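Local structure of EDD domain protein, DegV family (Ruminococcus gnavus, 3JR7) at residues G48-E52 with D53-T57; D60-K63 with Q64-L68; E161-V164 with E165-C169; E181-D184 with T185-K188. The protein is of unknown function but probably binds a lipid, perhaps a fatty acid. All coordinates share one frame; numbering follows the deposited sequence.

Contact 1: residues G48-E52 with D53-T57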
# COMPACT_ATOMS: atom_id res chain seq x y z
N GLY A 48 8.11 10.27 6.07
CA GLY A 48 9.53 10.69 5.94
C GLY A 48 10.44 9.54 5.56
O GLY A 48 10.18 8.40 5.90
N ILE A 49 11.53 9.85 4.84
CA ILE A 49 12.55 8.84 4.51
C ILE A 49 13.88 9.43 4.92
O ILE A 49 14.14 10.58 4.64
CB ILE A 49 12.59 8.50 3.02
CG1 ILE A 49 11.31 7.79 2.58
CG2 ILE A 49 13.84 7.61 2.65
CD1 ILE A 49 11.00 8.04 1.10
N GLN A 50 14.68 8.63 5.60
CA GLN A 50 15.99 9.03 6.10
C GLN A 50 17.08 8.03 5.65
O GLN A 50 17.02 6.85 5.99
CB GLN A 50 15.93 9.12 7.63
CG GLN A 50 14.79 10.08 8.09
CD GLN A 50 13.44 9.38 8.40
OE1 GLN A 50 13.41 8.24 8.88
NE2 GLN A 50 12.34 10.09 8.17
N ILE A 51 18.04 8.52 4.88
CA ILE A 51 19.16 7.71 4.38
C ILE A 51 20.44 8.53 4.61
O ILE A 51 20.60 9.60 4.05
CB ILE A 51 19.05 7.39 2.89
CG1 ILE A 51 17.77 6.62 2.60
CG2 ILE A 51 20.28 6.53 2.44
CD1 ILE A 51 17.32 6.72 1.18
N GLU A 52 21.30 8.04 5.48
CA GLU A 52 22.52 8.78 5.87
C GLU A 52 22.13 10.16 6.40
O GLU A 52 21.44 10.20 7.41
CB GLU A 52 23.53 8.78 4.72
CG GLU A 52 24.06 7.37 4.52
CD GLU A 52 25.01 7.22 3.32
OE1 GLU A 52 24.84 7.92 2.28
OE2 GLU A 52 25.89 6.35 3.46
N ASP A 53 22.51 11.26 5.75
CA ASP A 53 22.19 12.62 6.27
C ASP A 53 21.12 13.29 5.48
O ASP A 53 20.86 14.51 5.65
CB ASP A 53 23.43 13.51 6.25
CG ASP A 53 24.49 13.03 7.19
OD1 ASP A 53 24.24 13.01 8.43
OD2 ASP A 53 25.57 12.64 6.67
N THR A 54 20.54 12.54 4.56
CA THR A 54 19.48 13.05 3.76
C THR A 54 18.18 12.66 4.48
O THR A 54 18.01 11.57 5.00
CB THR A 54 19.54 12.47 2.33
OG1 THR A 54 20.83 12.73 1.78
CG2 THR A 54 18.44 13.09 1.47
N GLN A 55 17.29 13.63 4.54
CA GLN A 55 16.00 13.45 5.12
C GLN A 55 15.13 13.97 4.05
O GLN A 55 15.26 15.16 3.69
CB GLN A 55 15.83 14.38 6.29
CG GLN A 55 16.26 13.86 7.57
CD GLN A 55 16.02 14.90 8.63
OE1 GLN A 55 15.16 15.79 8.47
NE2 GLN A 55 16.78 14.83 9.72
N TRP A 56 14.24 13.13 3.55
CA TRP A 56 13.32 13.50 2.50
C TRP A 56 11.86 13.26 2.92
O TRP A 56 11.59 12.44 3.78
CB TRP A 56 13.55 12.61 1.29
CG TRP A 56 14.66 12.99 0.36
CD1 TRP A 56 14.97 14.25 -0.11
CD2 TRP A 56 15.54 12.09 -0.30
NE1 TRP A 56 16.02 14.17 -1.01
CE2 TRP A 56 16.39 12.86 -1.14
CE3 TRP A 56 15.71 10.71 -0.27
CZ2 TRP A 56 17.37 12.28 -1.93
CZ3 TRP A 56 16.68 10.14 -1.05
CH2 TRP A 56 17.51 10.92 -1.87
N THR A 57 10.95 13.93 2.25
CA THR A 57 9.53 13.72 2.38
C THR A 57 9.12 12.88 1.18
O THR A 57 9.55 13.14 0.04
CB THR A 57 8.78 15.07 2.48
OG1 THR A 57 9.26 15.75 3.64
CG2 THR A 57 7.28 14.89 2.62
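G48 enters the pairing opposite T57 through its backbone: its CA lies 3.5 Å from W56 O in a CA-H...O contact. I49 follows with two nearly straight backbone hydrogen bonds to W56, N to O and O to N, each 2.8 Å, while its side chain shares a face with I51, T54 and W56. It packs there on I284 and V287 of helix 283-289. Q50 points to the other face, where its CG comes within 4.1 Å of CG of Q55, its non-hydrogen-bonded partner. The two strands, 160° apart, form a beta hairpin with a two-residue loop; on its other side the first strand bonds to strand 79-81, G48 with S81 and Q50 with K79. I51 closes the pairing with two bonds to T54, I51 N to T54 O at 3.1 Å and T54 N to I51 O at 3.0 Å. CG1 of I51, anti to the carbonyl carbon (chi1 -60°), carries CD1 to 4.1 Å from CZ3 of the W56 indole, which it meets obliquely. The T54 methyl CG2 covers one face of the same indole, 3.3 Å above the ring plane and over its centre. E52 and D53 occupy the corners of a type II' turn; E52 takes a positive phi (56°) more usual for glycine, and its carboxylate makes a long, weak ion pair with K70.

Contact 2: residues D60-K63 with Q64-L68; sequences DSLK and QEELL
L62 lays its CD2 methyl against CD2 of L67, 4.2 Å away, five residues further on. The overlap belongs to the start of helix 64-73: K63 holds the N-cap position, and the residue before the cap and the fourth helical residue meet as a hydrophobic staple. L62 gets there with CG anti to its backbone nitrogen (chi1 -179°). Its other methyl, CD1, lies 3.9 Å from OE1 of E66, whose extended chain crosses the leucine at about a right angle, an apolar group beside a carboxylate oxygen. Behind the methyls, W56 of the preceding strand touches L62, E66 and L67. L67 is buried and also meets T286 and V287 of helix 283-289, so the first turn is packed on the hairpin and on a second helix together.

The backbone link is short and regular. K63 O accepts from L67 N at 3.1 Å, with the donor in the carbonyl plane and an N-H...O angle of 157°: the opening i to i+4 bond of the helix. CB of E66 lies 3.6 Å from the same carbonyl oxygen. A lysine side chain has no acceptor to offer at the cap, and that of K63 leads away instead, bent at chi2 and chi4, bringing NZ to 3.0 Å from D60 O. Q64 sends its extended chain to T281, whose hydroxyl makes a weak hydrogen bond with OE1. One residue on, the next helical bond joins L68 N to Q64 O at 2.8 Å.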
# COMPACT_ATOMS: atom_id res chain seq x y z
N ASP A 60 5.70 13.92 -4.31
CA ASP A 60 5.79 13.89 -5.77
C ASP A 60 7.03 14.58 -6.28
O ASP A 60 7.40 14.43 -7.43
CB ASP A 60 4.52 14.51 -6.33
CG ASP A 60 3.26 13.95 -5.61
OD1 ASP A 60 2.87 12.81 -6.00
OD2 ASP A 60 2.73 14.59 -4.62
N SER A 61 7.70 15.30 -5.39
CA SER A 61 8.94 15.95 -5.75
C SER A 61 10.13 14.98 -5.69
O SER A 61 11.22 15.30 -6.19
CB SER A 61 9.16 17.16 -4.84
OG SER A 61 9.74 16.77 -3.60
N LEU A 62 9.97 13.83 -5.05
CA LEU A 62 11.10 12.90 -4.92
C LEU A 62 11.05 11.86 -6.04
O LEU A 62 10.15 11.03 -6.09
CB LEU A 62 11.12 12.21 -3.56
CG LEU A 62 12.26 11.22 -3.28
CD1 LEU A 62 13.68 11.89 -3.21
CD2 LEU A 62 11.96 10.49 -2.01
N LYS A 63 11.99 11.94 -6.96
CA LYS A 63 12.00 11.00 -8.10
C LYS A 63 12.55 9.68 -7.69
O LYS A 63 13.54 9.61 -6.98
CB LYS A 63 12.84 11.57 -9.25
CG LYS A 63 12.24 12.83 -9.85
CD LYS A 63 10.96 12.50 -10.62
CE LYS A 63 10.13 13.75 -10.92
NZ LYS A 63 9.43 14.24 -9.67
N GLN A 64 11.91 8.61 -8.19
CA GLN A 64 12.30 7.24 -7.84
C GLN A 64 13.79 7.01 -8.14
O GLN A 64 14.49 6.40 -7.37
CB GLN A 64 11.42 6.23 -8.63
CG GLN A 64 11.61 4.79 -8.17
CD GLN A 64 10.81 3.85 -9.01
OE1 GLN A 64 9.64 3.53 -8.72
NE2 GLN A 64 11.41 3.43 -10.10
N GLU A 65 14.25 7.52 -9.27
CA GLU A 65 15.62 7.21 -9.70
C GLU A 65 16.58 7.79 -8.66
O GLU A 65 17.48 7.11 -8.16
CB GLU A 65 15.91 7.74 -11.14
CG GLU A 65 17.43 7.68 -11.45
CD GLU A 65 17.81 7.79 -12.91
OE1 GLU A 65 16.97 8.13 -13.80
OE2 GLU A 65 19.01 7.51 -13.17
N GLU A 66 16.35 9.04 -8.26
CA GLU A 66 17.21 9.63 -7.23
C GLU A 66 17.18 8.82 -5.93
O GLU A 66 18.17 8.65 -5.21
CB GLU A 66 16.79 11.08 -6.98
CG GLU A 66 17.57 11.73 -5.85
CD GLU A 66 17.22 13.19 -5.62
OE1 GLU A 66 16.03 13.56 -5.77
OE2 GLU A 66 18.16 13.93 -5.21
N LEU A 67 16.01 8.34 -5.58
CA LEU A 67 15.91 7.56 -4.35
C LEU A 67 16.64 6.23 -4.48
O LEU A 67 17.36 5.83 -3.59
CB LEU A 67 14.41 7.34 -4.02
CG LEU A 67 14.05 6.40 -2.87
CD1 LEU A 67 14.66 6.81 -1.54
CD2 LEU A 67 12.49 6.36 -2.79
N LEU A 68 16.44 5.53 -5.58
CA LEU A 68 17.12 4.24 -5.78
C LEU A 68 18.63 4.40 -5.79
O LEU A 68 19.34 3.56 -5.29
CB LEU A 68 16.66 3.61 -7.10
CG LEU A 68 15.26 2.95 -7.10
CD1 LEU A 68 14.77 2.52 -8.52
CD2 LEU A 68 15.20 1.77 -6.09

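Contact 3: residues E161-V164 with E165-C169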
# COMPACT_ATOMS: atom_id res chain seq x y z
N GLU A 161 -21.72 5.63 7.16
CA GLU A 161 -21.55 4.34 7.83
C GLU A 161 -21.62 3.16 6.88
O GLU A 161 -20.95 2.18 7.14
CB GLU A 161 -22.51 4.16 8.98
CG GLU A 161 -22.33 5.26 10.03
CD GLU A 161 -21.21 4.92 11.01
OE1 GLU A 161 -21.09 3.75 11.49
OE2 GLU A 161 -20.46 5.86 11.32
N GLU A 162 -22.42 3.25 5.82
CA GLU A 162 -22.44 2.20 4.80
C GLU A 162 -21.10 2.08 4.05
O GLU A 162 -20.61 0.97 3.78
CB GLU A 162 -23.58 2.36 3.80
CG GLU A 162 -24.96 1.95 4.36
CD GLU A 162 -26.15 2.49 3.56
OE1 GLU A 162 -25.93 3.37 2.71
OE2 GLU A 162 -27.31 2.06 3.81
N VAL A 163 -20.50 3.21 3.73
CA VAL A 163 -19.19 3.20 3.10
C VAL A 163 -18.19 2.53 4.07
O VAL A 163 -17.41 1.66 3.66
CB VAL A 163 -18.70 4.62 2.74
CG1 VAL A 163 -17.21 4.58 2.21
CG2 VAL A 163 -19.65 5.35 1.73
N VAL A 164 -18.22 2.92 5.33
CA VAL A 164 -17.30 2.31 6.34
C VAL A 164 -17.47 0.78 6.39
O VAL A 164 -16.48 -0.00 6.29
CB VAL A 164 -17.48 2.94 7.75
CG1 VAL A 164 -16.75 2.15 8.82
CG2 VAL A 164 -16.98 4.42 7.74
N GLU A 165 -18.73 0.32 6.51
CA GLU A 165 -18.97 -1.11 6.52
C GLU A 165 -18.50 -1.80 5.24
O GLU A 165 -17.85 -2.86 5.31
CB GLU A 165 -20.45 -1.43 6.80
CG GLU A 165 -20.79 -2.93 6.75
CD GLU A 165 -22.25 -3.26 7.15
OE1 GLU A 165 -23.10 -2.39 6.95
OE2 GLU A 165 -22.53 -4.39 7.58
N SER A 166 -18.83 -1.24 4.06
CA SER A 166 -18.48 -1.89 2.79
C SER A 166 -16.98 -1.96 2.59
O SER A 166 -16.45 -2.97 2.08
CB SER A 166 -19.10 -1.20 1.56
OG SER A 166 -20.50 -1.18 1.72
N VAL A 167 -16.29 -0.91 3.01
CA VAL A 167 -14.85 -0.86 2.84
C VAL A 167 -14.14 -1.76 3.83
O VAL A 167 -13.18 -2.41 3.46
CB VAL A 167 -14.34 0.58 2.92
CG1 VAL A 167 -12.81 0.60 2.97
CG2 VAL A 167 -14.90 1.41 1.71
N GLU A 168 -14.58 -1.80 5.08
CA GLU A 168 -14.02 -2.74 6.03
C GLU A 168 -14.21 -4.18 5.54
O GLU A 168 -13.30 -5.00 5.73
CB GLU A 168 -14.54 -2.53 7.48
CG GLU A 168 -14.08 -1.21 8.13
CD GLU A 168 -12.58 -1.17 8.60
OE1 GLU A 168 -11.87 -2.24 8.42
OE2 GLU A 168 -12.15 -0.07 9.17
N CYS A 169 -15.34 -4.49 4.90
CA CYS A 169 -15.55 -5.81 4.31
C CYS A 169 -14.52 -6.05 3.19
O CYS A 169 -13.86 -7.08 3.14
CB CYS A 169 -16.98 -5.96 3.74
SG CYS A 169 -17.22 -7.49 2.73
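Within helix 160-173, one turn joins E161-V164 to E165-C169, and S166 adds a side-chain bond to the usual backbone set. Its hydroxyl OG donates to E162 O at 3.0 Å, from above the carbonyl plane, while S166 N reaches the same oxygen at 2.9 Å from the opposite face. The hydroxyl can fold back along the helix because OG sits beside its own backbone N (chi1 -57°). Replacing S166 with an alanine would probably leave E162 O with the backbone N-H as its one remaining donor from this turn, and the face of its carbonyl used by OG without that partner. E162 itself turns its carboxylate to the backbone N of T159.

The helix packs with its valine side against helix 141-155 and strand 130-135. V163 and V167 lie side by side and point the same way, CG1 of V163 being 4.0 Å from CG2 of V167; V163 meets C153, and V167 meets I146, V150 and F134. V167 N bonds V163 O at 2.9 Å, nearly in line with the carbonyl. Beside them V164 and E168 are linked by E168 N to V164 O at 2.9 Å, and the glutamate's CG rests 3.3 Å from that oxygen. E168 bends at chi2 and hydrogen-bonds H132 through OE2. Next along, C169 is known to form an interchain disulfide.

Contact 4: residues E181-D184 with T185-K188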
# COMPACT_ATOMS: atom_id res chain seq x y z
N GLU A 181 13.67 -8.67 -4.94
CA GLU A 181 15.08 -9.07 -5.08
C GLU A 181 15.78 -8.89 -3.76
O GLU A 181 16.74 -9.62 -3.47
CB GLU A 181 15.78 -8.22 -6.15
CG GLU A 181 15.18 -8.34 -7.54
CD GLU A 181 15.53 -9.68 -8.26
OE1 GLU A 181 16.18 -10.57 -7.67
OE2 GLU A 181 15.15 -9.83 -9.43
N ASN A 182 15.36 -7.89 -2.97
CA ASN A 182 16.11 -7.52 -1.78
C ASN A 182 15.21 -7.27 -0.53
O ASN A 182 14.61 -6.21 -0.41
CB ASN A 182 16.92 -6.27 -2.12
CG ASN A 182 17.76 -5.78 -0.96
OD1 ASN A 182 17.87 -6.45 0.06
ND2 ASN A 182 18.38 -4.59 -1.13
N LEU A 183 15.17 -8.24 0.38
CA LEU A 183 14.34 -8.20 1.59
C LEU A 183 15.00 -7.52 2.76
O LEU A 183 14.41 -7.39 3.84
CB LEU A 183 13.96 -9.62 2.03
CG LEU A 183 12.87 -10.33 1.23
CD1 LEU A 183 12.97 -11.79 1.51
CD2 LEU A 183 11.51 -9.85 1.63
N ASP A 184 16.25 -7.08 2.57
CA ASP A 184 17.03 -6.61 3.70
C ASP A 184 16.45 -5.37 4.41
O ASP A 184 16.61 -5.24 5.63
CB ASP A 184 18.47 -6.30 3.29
CG ASP A 184 19.27 -7.55 2.90
OD1 ASP A 184 18.79 -8.72 3.00
OD2 ASP A 184 20.40 -7.33 2.46
N THR A 185 15.84 -4.45 3.67
CA THR A 185 15.30 -3.24 4.31
C THR A 185 14.13 -3.61 5.24
O THR A 185 14.07 -3.17 6.39
CB THR A 185 14.90 -2.18 3.28
OG1 THR A 185 15.98 -2.03 2.34
CG2 THR A 185 14.62 -0.80 3.97
N LEU A 186 13.25 -4.49 4.77
CA LEU A 186 12.18 -5.03 5.62
C LEU A 186 12.74 -5.78 6.83
O LEU A 186 12.26 -5.63 7.97
CB LEU A 186 11.22 -5.93 4.82
CG LEU A 186 10.17 -5.21 3.91
CD1 LEU A 186 9.60 -6.18 2.83
CD2 LEU A 186 9.03 -4.47 4.72
N ARG A 187 13.77 -6.59 6.60
CA ARG A 187 14.32 -7.41 7.68
C ARG A 187 14.97 -6.53 8.72
O ARG A 187 14.64 -6.60 9.90
CB ARG A 187 15.32 -8.43 7.11
CG ARG A 187 16.19 -9.13 8.17
CD ARG A 187 15.43 -10.14 8.98
NE ARG A 187 14.92 -11.24 8.14
CZ ARG A 187 14.06 -12.18 8.52
NH1 ARG A 187 13.57 -12.22 9.76
NH2 ARG A 187 13.69 -13.11 7.64
N LYS A 188 15.84 -5.64 8.27
CA LYS A 188 16.64 -4.81 9.15
C LYS A 188 15.78 -3.78 9.90
O LYS A 188 16.10 -3.42 11.05
CB LYS A 188 17.80 -4.15 8.37
CG LYS A 188 18.96 -5.16 7.92
CD LYS A 188 18.46 -6.37 7.03
CE LYS A 188 19.46 -7.54 6.80
NZ LYS A 188 18.84 -8.70 6.02
O HOH W 1 13.37 -5.02 1.66
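This is a helix-start contact: the loop after strand 176-179 turns into the short helix 184-188, joined by a backbone bond from L183 to R187 and a side-chain pair between D184 and K188. N182 caps the entry, its OD1 accepting from D184 N at 3.1 Å, an Asx turn in which the donor stands above the amide carbonyl plane. L183 O then takes R187 N at 2.9 Å, with the donor nearly in line with the C=O bond, and CD2 of L183 touches CD1 of L186 at 4.3 Å. A water bridges the same corner, bonding N182 O at 2.7 Å and L186 N at 3.2 Å.

D184 and K188 run side by side on the outer surface. NZ of K188 lies 3.0 Å from D184 OD1, a salt bridge whose hydrogen bond is weak; the modelled path of the lysine is doubtful near D184 O. On other sides, T185 bonds N290 through OG1 and R187 reaches the I195 carbonyl. An acid in the first turn and a base one turn later suit the two ends of a helix dipole, so the pair is likely to steady this short helix, though with one weak bond its gain is probably modest.

How the contacts relate
Contacts 1 and 2 are one packed unit: the hairpin W56 indole lies on the helix start, with its CD2 3.5 Å from L62 CD1, and I51 CD1 is 3.8 Å from L67 CD1. Helix 283-289 joins them to contact 4, since V287 touches I49, L67 and T185; even so, contact 4 keeps nearest atoms about 8 Å from contact 1 and about 9 Å from contact 2. L186 of contact 4 lies about 4 Å from the bound polyether, which probably came from crystallisation but may mark the family's lipid pocket. Contact 3 stands apart, across the chain's centre, its centre about 36 Å from that of contact 1.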